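Local coordinates for hypothetical Protein TTHB210 (Thermus thermophilus, PDB 3VG8) that is of unknown function but assembles into a homodecamer and is controlled by the sigma-E/anti-sigma-E regulatory system of its host, at residues 12-17 with 109-114; 40-45 with 99-104; 81-86 with 93-98; 19-24 with 33-38. The protein carries 1 engineered substitution. All coordinates share one frame; numbering follows the deposited sequence.

Contact 1: residues 12-17 with 109-114; sequences PNFIPG and KVLEGE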
loop_
_atom_site.group_PDB
_atom_site.type_symbol
_atom_site.label_atom_id
_atom_site.label_comp_id
_atom_site.label_asym_id
_atom_site.label_seq_id
_atom_site.Cartn_x
_atom_site.Cartn_y
_atom_site.Cartn_z
ATOM N N PRO F 12 38.498 -6.745 8.392
ATOM C CA PRO F 12 39.085 -6.265 7.138
ATOM C C PRO F 12 38.484 -4.931 6.746
ATOM O O PRO F 12 37.397 -4.578 7.190
ATOM C CB PRO F 12 38.741 -7.372 6.142
ATOM C CG PRO F 12 37.464 -7.931 6.690
ATOM C CD PRO F 12 37.753 -7.996 8.174
ATOM N N ASN F 13 39.202 -4.184 5.916
ATOM C CA ASN F 13 38.733 -2.881 5.472
ATOM C C ASN F 13 37.455 -3.073 4.654
ATOM O O ASN F 13 37.420 -3.883 3.731
ATOM C CB ASN F 13 39.807 -2.213 4.607
ATOM C CG ASN F 13 39.942 -0.726 4.885
ATOM O OD1 ASN F 13 40.267 -0.315 6.004
ATOM N ND2 ASN F 13 39.701 0.092 3.864
ATOM N N PHE F 14 36.410 -2.332 4.995
ATOM C CA PHE F 14 35.152 -2.435 4.273
ATOM C C PHE F 14 34.706 -1.030 3.905
ATOM O O PHE F 14 34.576 -0.167 4.774
ATOM C CB PHE F 14 34.093 -3.123 5.150
ATOM C CG PHE F 14 32.717 -3.208 4.513
ATOM C CD1 PHE F 14 32.350 -4.317 3.749
ATOM C CD2 PHE F 14 31.772 -2.199 4.722
ATOM C CE1 PHE F 14 31.070 -4.422 3.222
ATOM C CE2 PHE F 14 30.488 -2.303 4.196
ATOM C CZ PHE F 14 30.137 -3.419 3.445
ATOM N N ILE F 15 34.479 -0.787 2.617
ATOM C CA ILE F 15 34.035 0.536 2.190
ATOM C C ILE F 15 32.575 0.504 1.778
ATOM O O ILE F 15 32.168 -0.267 0.900
ATOM C CB ILE F 15 34.902 1.092 1.022
ATOM C CG1 ILE F 15 36.333 1.320 1.503
ATOM C CG2 ILE F 15 34.324 2.399 0.492
ATOM C CD1 ILE F 15 37.110 0.064 1.655
ATOM N N PRO F 16 31.759 1.348 2.424
ATOM C CA PRO F 16 30.332 1.446 2.156
ATOM C C PRO F 16 30.103 1.694 0.672
ATOM O O PRO F 16 30.625 2.654 0.111
ATOM C CB PRO F 16 29.909 2.625 3.036
ATOM C CG PRO F 16 30.812 2.474 4.213
ATOM C CD PRO F 16 32.144 2.242 3.528
ATOM N N GLY F 17 29.332 0.817 0.042
ATOM C CA GLY F 17 29.064 0.964 -1.370
ATOM C C GLY F 17 30.023 0.174 -2.248
ATOM O O GLY F 17 29.749 -0.001 -3.428
ATOM N N LYS F 109 22.070 -3.544 0.057
ATOM C CA LYS F 109 21.995 -3.776 1.491
ATOM C C LYS F 109 23.291 -4.318 2.080
ATOM O O LYS F 109 23.813 -3.760 3.045
ATOM C CB LYS F 109 20.863 -4.745 1.829
ATOM C CG LYS F 109 20.838 -5.167 3.304
ATOM C CD LYS F 109 19.748 -6.208 3.588
ATOM C CE LYS F 109 19.666 -6.545 5.074
ATOM N NZ LYS F 109 18.774 -7.713 5.339
ATOM N N VAL F 110 23.831 -5.390 1.506
ATOM C CA VAL F 110 25.044 -5.958 2.081
ATOM C C VAL F 110 26.316 -5.162 1.839
ATOM O O VAL F 110 27.298 -5.326 2.567
ATOM C CB VAL F 110 25.230 -7.451 1.669
ATOM C CG1 VAL F 110 23.943 -8.242 2.050
ATOM C CG2 VAL F 110 25.547 -7.581 0.174
ATOM N N LEU F 111 26.312 -4.275 0.850
ATOM C CA LEU F 111 27.504 -3.460 0.631
ATOM C C LEU F 111 27.283 -2.080 1.248
ATOM O O LEU F 111 28.154 -1.219 1.180
ATOM C CB LEU F 111 27.842 -3.347 -0.863
ATOM C CG LEU F 111 28.241 -4.684 -1.504
ATOM C CD1 LEU F 111 28.645 -4.465 -2.955
ATOM C CD2 LEU F 111 29.384 -5.302 -0.725
ATOM N N GLU F 112 26.114 -1.893 1.860
ATOM C CA GLU F 112 25.749 -0.644 2.540
ATOM C C GLU F 112 25.993 0.587 1.664
ATOM O O GLU F 112 26.659 1.538 2.074
ATOM C CB GLU F 112 26.553 -0.507 3.842
ATOM C CG GLU F 112 26.251 -1.538 4.943
ATOM C CD GLU F 112 27.250 -1.440 6.095
ATOM O OE1 GLU F 112 27.668 -0.304 6.411
ATOM O OE2 GLU F 112 27.620 -2.481 6.686
ATOM N N GLY F 113 25.460 0.573 0.452
ATOM C CA GLY F 113 25.685 1.706 -0.413
ATOM C C GLY F 113 24.398 2.451 -0.649
ATOM O O GLY F 113 23.316 1.940 -0.377
ATOM N N GLU F 114 24.512 3.671 -1.138
ATOM C CA GLU F 114 23.331 4.446 -1.448
ATOM C C GLU F 114 22.533 3.713 -2.513
ATOM O O GLU F 114 23.095 3.082 -3.418
ATOM C CB GLU F 114 23.720 5.826 -1.973
ATOM C CG GLU F 114 24.327 6.692 -0.921
ATOM C CD GLU F 114 23.394 6.863 0.263
ATOM O OE1 GLU F 114 23.882 7.255 1.334
ATOM O OE2 GLU F 114 22.170 6.613 0.123
#
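The carbonyl oxygen of L111 is the polar focus where the chain beyond helix 104-110 meets the loop before strand 20-23. The backbone N of G17 donates to it over 2.6 Å in an almost straight bond (172° at the hydrogen), and P16 CA adds a C-H contact to the same oxygen. What presents this carbonyl is the end of the helix: E112 leaves helical geometry with positive phi and two bonds return to the last turn, a Schellman motif. One step further on, two glycines meet with no side chain between them, G17 CA lying 3.6 Å from G113 CA.

F14 supplies the side-chain half of the contact. With CG anti to the backbone N (chi1 177°), its ring extends to the helix end and sets its edge against a carbonyl, CZ being 3.5 Å from V110 O. The carboxylate of E112 approaches obliquely, its plane turned 44° from the ring, with OE2 3.8 Å from F14 CE2. That carboxylate is held by a salt bridge to R38, whose side chain also packs on F14. P16 and E112 both touch A70 of a second subunit.

The chemistry implies a polar joint with an aromatic flank: the carbonyl of L111, just past the last turn, accepts the N-H of G17, while one edge of the phenyl ring meets V110 O, which suits its weakly positive C-H.

Contact 2: residues 40-45 with 99-104; sequences GNLVKV and LVLVSV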
loop_
_atom_site.group_PDB
_atom_site.type_symbol
_atom_site.label_atom_id
_atom_site.label_comp_id
_atom_site.label_asym_id
_atom_site.label_seq_id
_atom_site.Cartn_x
_atom_site.Cartn_y
_atom_site.Cartn_z
ATOM N N GLY F 40 31.970 -11.884 4.523
ATOM C CA GLY F 40 32.975 -12.586 3.756
ATOM C C GLY F 40 32.421 -13.314 2.548
ATOM O O GLY F 40 33.142 -14.111 1.942
ATOM N N ASN F 41 31.160 -13.053 2.211
ATOM C CA ASN F 41 30.523 -13.654 1.035
ATOM C C ASN F 41 30.852 -12.787 -0.193
ATOM O O ASN F 41 30.840 -11.554 -0.105
ATOM C CB ASN F 41 29.003 -13.660 1.182
ATOM C CG ASN F 41 28.537 -14.454 2.369
ATOM O OD1 ASN F 41 28.944 -15.592 2.550
ATOM N ND2 ASN F 41 27.672 -13.857 3.189
ATOM N N LEU F 42 31.127 -13.424 -1.324
ATOM C CA LEU F 42 31.412 -12.706 -2.561
ATOM C C LEU F 42 30.097 -12.143 -3.120
ATOM O O LEU F 42 29.162 -12.884 -3.418
ATOM C CB LEU F 42 32.040 -13.640 -3.584
ATOM C CG LEU F 42 32.294 -13.032 -4.971
ATOM C CD1 LEU F 42 33.282 -11.878 -4.871
ATOM C CD2 LEU F 42 32.838 -14.134 -5.906
ATOM N N VAL F 43 30.048 -10.825 -3.262
ATOM C CA VAL F 43 28.867 -10.115 -3.751
ATOM C C VAL F 43 28.895 -9.855 -5.260
ATOM O O VAL F 43 27.866 -9.980 -5.948
ATOM C CB VAL F 43 28.726 -8.753 -3.005
ATOM C CG1 VAL F 43 27.517 -7.976 -3.502
ATOM C CG2 VAL F 43 28.566 -9.015 -1.509
ATOM N N LYS F 44 30.064 -9.499 -5.778
ATOM C CA LYS F 44 30.171 -9.195 -7.202
ATOM C C LYS F 44 31.580 -9.217 -7.749
ATOM O O LYS F 44 32.542 -9.125 -7.006
ATOM C CB LYS F 44 29.526 -7.840 -7.519
ATOM C CG LYS F 44 30.139 -6.616 -6.815
ATOM C CD LYS F 44 29.374 -5.342 -7.228
ATOM C CE LYS F 44 29.688 -4.120 -6.380
ATOM N NZ LYS F 44 28.794 -2.950 -6.711
ATOM N N VAL F 45 31.655 -9.340 -9.073
ATOM C CA VAL F 45 32.881 -9.409 -9.854
ATOM C C VAL F 45 32.896 -8.155 -10.740
ATOM O O VAL F 45 32.007 -7.964 -11.581
ATOM C CB VAL F 45 32.836 -10.675 -10.714
ATOM C CG1 VAL F 45 34.067 -10.779 -11.577
ATOM C CG2 VAL F 45 32.714 -11.881 -9.799
ATOM N N LEU F 99 29.350 -8.157 -12.451
ATOM C CA LEU F 99 28.602 -9.412 -12.479
ATOM C C LEU F 99 28.192 -9.579 -11.010
ATOM O O LEU F 99 29.023 -9.913 -10.172
ATOM C CB LEU F 99 29.516 -10.560 -12.921
ATOM C CG LEU F 99 29.618 -10.772 -14.435
ATOM C CD1 LEU F 99 30.086 -9.495 -15.100
ATOM C CD2 LEU F 99 30.567 -11.933 -14.743
ATOM N N VAL F 100 26.919 -9.334 -10.712
ATOM C CA VAL F 100 26.409 -9.376 -9.344
ATOM C C VAL F 100 25.761 -10.710 -9.007
ATOM O O VAL F 100 24.893 -11.176 -9.705
ATOM C CB VAL F 100 25.422 -8.195 -9.109
ATOM C CG1 VAL F 100 25.136 -8.036 -7.615
ATOM C CG2 VAL F 100 26.025 -6.891 -9.685
ATOM N N LEU F 101 26.194 -11.312 -7.911
ATOM C CA LEU F 101 25.730 -12.631 -7.531
ATOM C C LEU F 101 24.536 -12.700 -6.584
ATOM O O LEU F 101 24.209 -13.777 -6.094
ATOM C CB LEU F 101 26.920 -13.411 -6.965
ATOM C CG LEU F 101 28.234 -13.061 -7.698
ATOM C CD1 LEU F 101 29.375 -13.883 -7.120
ATOM C CD2 LEU F 101 28.100 -13.335 -9.202
ATOM N N VAL F 102 23.912 -11.551 -6.323
ATOM C CA VAL F 102 22.716 -11.455 -5.481
ATOM C C VAL F 102 21.797 -10.378 -6.108
ATOM O O VAL F 102 22.229 -9.605 -6.966
ATOM C CB VAL F 102 23.057 -11.020 -4.038
ATOM C CG1 VAL F 102 23.826 -12.109 -3.322
ATOM C CG2 VAL F 102 23.880 -9.731 -4.076
ATOM N N SER F 103 20.547 -10.314 -5.667
ATOM C CA SER F 103 19.592 -9.335 -6.196
ATOM C C SER F 103 20.131 -7.920 -6.014
ATOM O O SER F 103 20.936 -7.664 -5.113
ATOM C CB SER F 103 18.256 -9.444 -5.454
ATOM O OG SER F 103 18.376 -8.888 -4.146
ATOM N N VAL F 104 19.646 -6.996 -6.836
ATOM C CA VAL F 104 20.116 -5.620 -6.768
ATOM C C VAL F 104 19.823 -4.995 -5.412
ATOM O O VAL F 104 20.617 -4.205 -4.912
ATOM C CB VAL F 104 19.529 -4.758 -7.926
ATOM C CG1 VAL F 104 17.995 -4.705 -7.843
ATOM C CG2 VAL F 104 20.124 -3.361 -7.877
#
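K44 and V100, V45 and L99 are successive antiparallel pairs joining strand 42-50, the middle of the five-stranded sheet, with its neighbour 94-100. The joint starts beside a classic beta bulge, since V43 and K44 both lie opposite A35 on the next strand.

Backbone bonds come first. L99 and V45 exchange two, V45 N to L99 O at 2.9 Å and L99 N to V45 O at 2.8 Å, and past the non-hydrogen-bonded K44-V100 pair the N of L101 donates to V43 O at 169°. The CA of K44 also sits 3.3 Å from L99 O in a C-H contact.

Apolar contacts follow the faces of the sheet. V45 and L99 share one, their CB atoms 4.0 Å apart, while L99 also meets L99 of a fourth subunit. K44 and V100 share the other; there K44 CG lies between backbone N and carbonyl carbon (chi1 61°), starting an extended chain that runs to salt bridges with E107 and E98.

Where strand 94-100 ends, L101 and V102 lean back over the bulge. V102 CG2 rests against V43 CG1, beside E107 of helix 104-110. L101 CD1 touches CG and CD2 of L42, each at 3.7 Å, the two leucines crossing obliquely.

Contact 3: residues 81-86 with 93-98; sequences MIPSGP and PHYHIE. Engineered in segment 81-86: M81 (natural residue Leu).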
loop_
_atom_site.group_PDB
_atom_site.type_symbol
_atom_site.label_atom_id
_atom_site.label_comp_id
_atom_site.label_asym_id
_atom_site.label_seq_id
_atom_site.Cartn_x
_atom_site.Cartn_y
_atom_site.Cartn_z
HETATM N N MSE F 81 26.495 -1.651 -15.233
HETATM C CA MSE F 81 27.565 -1.003 -15.979
HETATM C C MSE F 81 27.464 0.420 -15.480
HETATM O O MSE F 81 26.571 1.156 -15.887
HETATM C CB MSE F 81 27.321 -1.094 -17.484
HETATM C CG MSE F 81 27.398 -2.524 -17.985
HETATM SE SE MSE F 81 27.175 -2.612 -19.915
HETATM C CE MSE F 81 26.298 -4.331 -20.041
ATOM N N ILE F 82 28.382 0.781 -14.578
ATOM C CA ILE F 82 28.404 2.082 -13.923
ATOM C C ILE F 82 29.565 2.958 -14.385
ATOM O O ILE F 82 30.721 2.528 -14.362
ATOM C CB ILE F 82 28.575 1.924 -12.388
ATOM C CG1 ILE F 82 27.582 0.902 -11.816
ATOM C CG2 ILE F 82 28.465 3.300 -11.728
ATOM C CD1 ILE F 82 26.134 1.326 -11.876
ATOM N N PRO F 83 29.280 4.211 -14.770
ATOM C CA PRO F 83 30.342 5.121 -15.232
ATOM C C PRO F 83 31.172 5.674 -14.077
ATOM O O PRO F 83 30.638 5.960 -13.001
ATOM C CB PRO F 83 29.574 6.223 -15.955
ATOM C CG PRO F 83 28.252 6.286 -15.181
ATOM C CD PRO F 83 27.937 4.807 -14.947
ATOM N N SER F 84 32.474 5.840 -14.306
ATOM C CA SER F 84 33.363 6.351 -13.272
ATOM C C SER F 84 34.521 7.231 -13.757
ATOM O O SER F 84 35.312 6.818 -14.611
ATOM C CB SER F 84 33.942 5.179 -12.484
ATOM O OG SER F 84 34.927 5.627 -11.578
ATOM N N GLY F 85 34.614 8.438 -13.202
ATOM C CA GLY F 85 35.705 9.335 -13.542
ATOM C C GLY F 85 35.521 10.356 -14.649
ATOM O O GLY F 85 34.584 10.303 -15.431
ATOM N N PRO F 86 36.467 11.288 -14.765
ATOM C CA PRO F 86 37.631 11.335 -13.883
ATOM C C PRO F 86 37.415 11.999 -12.520
ATOM O O PRO F 86 36.417 12.669 -12.286
ATOM C CB PRO F 86 38.649 12.097 -14.729
ATOM C CG PRO F 86 37.789 13.102 -15.413
ATOM C CD PRO F 86 36.569 12.300 -15.835
ATOM N N PRO F 93 37.619 8.823 -17.928
ATOM C CA PRO F 93 36.371 8.067 -17.796
ATOM C C PRO F 93 36.563 6.566 -17.939
ATOM O O PRO F 93 37.287 6.093 -18.817
ATOM C CB PRO F 93 35.489 8.645 -18.911
ATOM C CG PRO F 93 36.014 10.043 -19.088
ATOM C CD PRO F 93 37.512 9.822 -19.008
ATOM N N HIS F 94 35.905 5.828 -17.056
ATOM C CA HIS F 94 35.930 4.370 -17.034
ATOM C C HIS F 94 34.502 3.834 -16.890
ATOM O O HIS F 94 33.552 4.591 -16.678
ATOM C CB HIS F 94 36.719 3.856 -15.827
ATOM C CG HIS F 94 38.193 3.802 -16.040
ATOM N ND1 HIS F 94 38.968 4.933 -16.173
ATOM C CD2 HIS F 94 39.034 2.749 -16.165
ATOM C CE1 HIS F 94 40.225 4.577 -16.375
ATOM N NE2 HIS F 94 40.292 3.259 -16.375
ATOM N N TYR F 95 34.367 2.519 -17.033
ATOM C CA TYR F 95 33.099 1.855 -16.812
ATOM C C TYR F 95 33.416 0.640 -15.948
ATOM O O TYR F 95 34.470 -0.016 -16.102
ATOM C CB TYR F 95 32.411 1.444 -18.120
ATOM C CG TYR F 95 31.203 2.309 -18.426
ATOM C CD1 TYR F 95 29.937 2.011 -17.894
ATOM C CD2 TYR F 95 31.343 3.474 -19.179
ATOM C CE1 TYR F 95 28.839 2.871 -18.115
ATOM C CE2 TYR F 95 30.282 4.321 -19.399
ATOM C CZ TYR F 95 29.028 4.023 -18.867
ATOM O OH TYR F 95 27.993 4.910 -19.087
ATOM N N HIS F 96 32.547 0.401 -14.978
ATOM C CA HIS F 96 32.697 -0.738 -14.096
ATOM C C HIS F 96 31.688 -1.726 -14.622
ATOM O O HIS F 96 30.503 -1.443 -14.617
ATOM C CB HIS F 96 32.322 -0.379 -12.650
ATOM C CG HIS F 96 33.345 0.443 -11.933
ATOM N ND1 HIS F 96 33.866 1.610 -12.450
ATOM C CD2 HIS F 96 33.909 0.291 -10.710
ATOM C CE1 HIS F 96 34.706 2.142 -11.579
ATOM N NE2 HIS F 96 34.750 1.360 -10.515
ATOM N N ILE F 97 32.139 -2.874 -15.096
ATOM C CA ILE F 97 31.200 -3.861 -15.583
ATOM C C ILE F 97 31.137 -4.868 -14.444
ATOM O O ILE F 97 32.120 -5.545 -14.117
ATOM C CB ILE F 97 31.693 -4.519 -16.880
ATOM C CG1 ILE F 97 32.095 -3.439 -17.894
ATOM C CG2 ILE F 97 30.597 -5.367 -17.464
ATOM C CD1 ILE F 97 30.953 -2.554 -18.316
ATOM N N GLU F 98 29.966 -4.957 -13.843
ATOM C CA GLU F 98 29.773 -5.797 -12.686
ATOM C C GLU F 98 28.855 -7.006 -12.882
ATOM O O GLU F 98 27.748 -6.890 -13.412
ATOM C CB GLU F 98 29.231 -4.930 -11.535
ATOM C CG GLU F 98 29.721 -3.480 -11.528
ATOM C CD GLU F 98 29.399 -2.751 -10.217
ATOM O OE1 GLU F 98 28.240 -2.818 -9.749
ATOM O OE2 GLU F 98 30.315 -2.109 -9.656
#
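Residues M81 to S84 run antiparallel to H94 to E98, the strand axes 4.5 Å apart, the two hydrogen-bonded pairs I82-H96 and S84-H94 alternating with the non-hydrogen-bonded pairs M81-I97 and P83-Y95 in this beta hairpin. The bonds are not equivalent: S84 N stands 45° above the plane of the H94 carbonyl.

On the face carrying P83 and Y95, proline lies over the tyrosine ring in a CH-pi contact, its CB 4.1 Å from the ring centroid and 27° off the normal. The ring's edge is used as well, for Y95 CE1 approaches M81 O to 3.6 Å. Farther along the same face, the engineered selenomethionine M81 crosses I97 obliquely, CG meeting CD1 at 3.6 Å.

The other face carries I82, S84, H94 and H96. With CG of H96 beside its backbone N (chi1 -75°), CE1 comes within 3.3 Å of S84 CB, the serine meeting the imidazole obliquely, and I82 CB is next to H96 CB. At the loop end, P86, which follows a cis peptide bond, lies side by side with P93.

Polar ends are mostly settled elsewhere: Y95 OH bonds to H58 O of a fourth subunit, and H94 ND1 to E92 O. H96 ND1, by contrast, is buried with no partner in the model, so at this nitrogen the contact offers carbon packing from S84 CB and no compensating bond.

Contact 4: residues 19-24 with 33-38; sequences GTLYVD and FLAYDR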
loop_
_atom_site.group_PDB
_atom_site.type_symbol
_atom_site.label_atom_id
_atom_site.label_comp_id
_atom_site.label_asym_id
_atom_site.label_seq_id
_atom_site.Cartn_x
_atom_site.Cartn_y
_atom_site.Cartn_z
ATOM N N GLY F 19 32.355 -2.548 -0.530
ATOM C CA GLY F 19 32.598 -3.801 0.168
ATOM C C GLY F 19 34.086 -3.977 0.427
ATOM O O GLY F 19 34.854 -3.009 0.398
ATOM N N THR F 20 34.497 -5.209 0.695
ATOM C CA THR F 20 35.908 -5.505 0.914
ATOM C C THR F 20 36.406 -5.980 -0.441
ATOM O O THR F 20 35.946 -7.002 -0.953
ATOM C CB THR F 20 36.090 -6.613 1.953
ATOM O OG1 THR F 20 35.501 -6.188 3.185
ATOM C CG2 THR F 20 37.571 -6.912 2.166
ATOM N N LEU F 21 37.336 -5.224 -1.010
ATOM C CA LEU F 21 37.871 -5.501 -2.345
ATOM C C LEU F 21 39.188 -6.238 -2.435
ATOM O O LEU F 21 40.116 -5.995 -1.665
ATOM C CB LEU F 21 38.041 -4.194 -3.118
ATOM C CG LEU F 21 36.778 -3.443 -3.519
ATOM C CD1 LEU F 21 37.173 -2.100 -4.143
ATOM C CD2 LEU F 21 35.983 -4.288 -4.502
ATOM N N TYR F 22 39.267 -7.111 -3.425
ATOM C CA TYR F 22 40.466 -7.872 -3.673
ATOM C C TYR F 22 40.618 -8.095 -5.162
ATOM O O TYR F 22 39.638 -8.245 -5.887
ATOM C CB TYR F 22 40.419 -9.205 -2.912
ATOM C CG TYR F 22 40.679 -9.009 -1.428
ATOM C CD1 TYR F 22 41.766 -8.237 -0.997
ATOM C CD2 TYR F 22 39.825 -9.540 -0.456
ATOM C CE1 TYR F 22 41.996 -7.986 0.359
ATOM C CE2 TYR F 22 40.047 -9.298 0.910
ATOM C CZ TYR F 22 41.137 -8.516 1.303
ATOM O OH TYR F 22 41.376 -8.244 2.630
ATOM N N VAL F 23 41.852 -8.084 -5.631
ATOM C CA VAL F 23 42.083 -8.310 -7.043
ATOM C C VAL F 23 43.435 -8.963 -7.215
ATOM O O VAL F 23 44.329 -8.767 -6.394
ATOM C CB VAL F 23 42.063 -6.982 -7.845
ATOM C CG1 VAL F 23 43.204 -6.073 -7.400
ATOM C CG2 VAL F 23 42.171 -7.272 -9.333
ATOM N N ASP F 24 43.577 -9.764 -8.263
ATOM C CA ASP F 24 44.866 -10.389 -8.543
ATOM C C ASP F 24 45.678 -9.291 -9.228
ATOM O O ASP F 24 45.324 -8.851 -10.324
ATOM C CB ASP F 24 44.695 -11.588 -9.476
ATOM C CG ASP F 24 46.021 -12.243 -9.840
ATOM O OD1 ASP F 24 45.982 -13.379 -10.350
ATOM O OD2 ASP F 24 47.093 -11.626 -9.623
ATOM N N PHE F 33 37.872 -7.295 -10.107
ATOM C CA PHE F 33 37.940 -7.056 -8.679
ATOM C C PHE F 33 36.795 -7.864 -8.063
ATOM O O PHE F 33 35.706 -7.978 -8.647
ATOM C CB PHE F 33 37.732 -5.581 -8.358
ATOM C CG PHE F 33 38.886 -4.703 -8.730
ATOM C CD1 PHE F 33 39.216 -4.492 -10.063
ATOM C CD2 PHE F 33 39.623 -4.044 -7.740
ATOM C CE1 PHE F 33 40.257 -3.633 -10.411
ATOM C CE2 PHE F 33 40.667 -3.178 -8.075
ATOM C CZ PHE F 33 40.985 -2.971 -9.410
ATOM N N LEU F 34 37.044 -8.439 -6.894
ATOM C CA LEU F 34 36.031 -9.216 -6.207
ATOM C C LEU F 34 35.609 -8.408 -4.976
ATOM O O LEU F 34 36.447 -7.991 -4.183
ATOM C CB LEU F 34 36.605 -10.568 -5.796
ATOM C CG LEU F 34 37.269 -11.365 -6.927
ATOM C CD1 LEU F 34 37.921 -12.619 -6.358
ATOM C CD2 LEU F 34 36.244 -11.753 -7.978
ATOM N N ALA F 35 34.306 -8.175 -4.839
ATOM C CA ALA F 35 33.777 -7.404 -3.714
ATOM C C ALA F 35 33.024 -8.322 -2.763
ATOM O O ALA F 35 32.040 -8.954 -3.149
ATOM C CB ALA F 35 32.840 -6.305 -4.207
ATOM N N TYR F 36 33.487 -8.360 -1.516
ATOM C CA TYR F 36 32.889 -9.188 -0.479
ATOM C C TYR F 36 32.118 -8.349 0.529
ATOM O O TYR F 36 32.441 -7.170 0.726
ATOM C CB TYR F 36 33.995 -9.949 0.257
ATOM C CG TYR F 36 34.729 -10.949 -0.609
ATOM C CD1 TYR F 36 35.762 -10.544 -1.467
ATOM C CD2 TYR F 36 34.354 -12.297 -0.612
ATOM C CE1 TYR F 36 36.395 -11.455 -2.310
ATOM C CE2 TYR F 36 34.983 -13.222 -1.450
ATOM C CZ TYR F 36 35.998 -12.795 -2.295
ATOM O OH TYR F 36 36.603 -13.703 -3.136
ATOM N N ASP F 37 31.106 -8.938 1.173
ATOM C CA ASP F 37 30.374 -8.191 2.189
ATOM C C ASP F 37 31.036 -8.395 3.560
ATOM O O ASP F 37 32.107 -8.996 3.656
ATOM C CB ASP F 37 28.892 -8.575 2.237
ATOM C CG ASP F 37 28.660 -10.054 2.526
ATOM O OD1 ASP F 37 29.528 -10.726 3.155
ATOM O OD2 ASP F 37 27.571 -10.536 2.122
ATOM N N ARG F 38 30.419 -7.880 4.616
ATOM C CA ARG F 38 31.000 -8.007 5.954
ATOM C C ARG F 38 31.073 -9.445 6.460
ATOM O O ARG F 38 31.824 -9.737 7.383
ATOM C CB ARG F 38 30.218 -7.138 6.959
ATOM C CG ARG F 38 30.340 -5.619 6.725
ATOM C CD ARG F 38 29.795 -4.834 7.922
ATOM N NE ARG F 38 29.670 -3.393 7.695
ATOM C CZ ARG F 38 30.675 -2.523 7.772
ATOM N NH1 ARG F 38 31.893 -2.940 8.068
ATOM N NH2 ARG F 38 30.459 -1.235 7.553
HETATM O O HOH W 1 34.480 -8.162 4.637
#
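The beta hairpin of strands 20-23 and 33-36 forms one margin of the sheet within the chain, T20 pairing with Y36 and Y22 with L34. Both hydrogen-bonded pairs are complete. T20 N donates to Y36 O at 2.8 Å, nearly straight (173°), and Y36 N returns a bond to T20 O; L34 N meets Y22 O almost as straight, while the bond from Y22 N to L34 O is more bent.

L21 and A35 belong to one face, where the end of L21 comes over to A35, CD2 touching CB at 3.7 Å. On this face too V23 covers F33: its CB stands 3.8 Å above the ring plane, displaced toward the rim, with CG1 close to CE2. The other face bears the tyrosines, and V3 of a third subunit packs on both. Y36 sets its ring edge to T20 O, in plane with it. Beyond this hairpin the sheet is continued by a second subunit, whose strand pairs antiparallel with Y22 and V23.

Near the open end a water connects the two segments: T20 OG1, turned beside its own backbone N (chi1 -60°) and also hydrogen-bonded to N13 O, lies 2.7 Å from the water, which donates to D37 O, also at 2.7 Å.

Contacts 4, 2 and 3 follow one another across a single antiparallel sheet, a worked case of one sheet assembled from two local hairpins (contacts 3 and 4) joined by a long-range strand pair (contact 2). Contact 4 joins contact 2 through two probable hydrogen bonds, V43 N to A35 O at 2.7 Å and A35 N to K44 O at 3.0 Å. Contacts 2 and 3 share strand 94-100; their centres are about 17 Å apart, and the K44-E98 salt bridge (NZ to OE1 3.1 Å) spans them. Contact 1, which closes a loop enclosing the other three, packs L111 CD1 on V43 CG1 of contact 2 at 3.7 Å. Contacts 1, 3 and 4 all touch the second subunit.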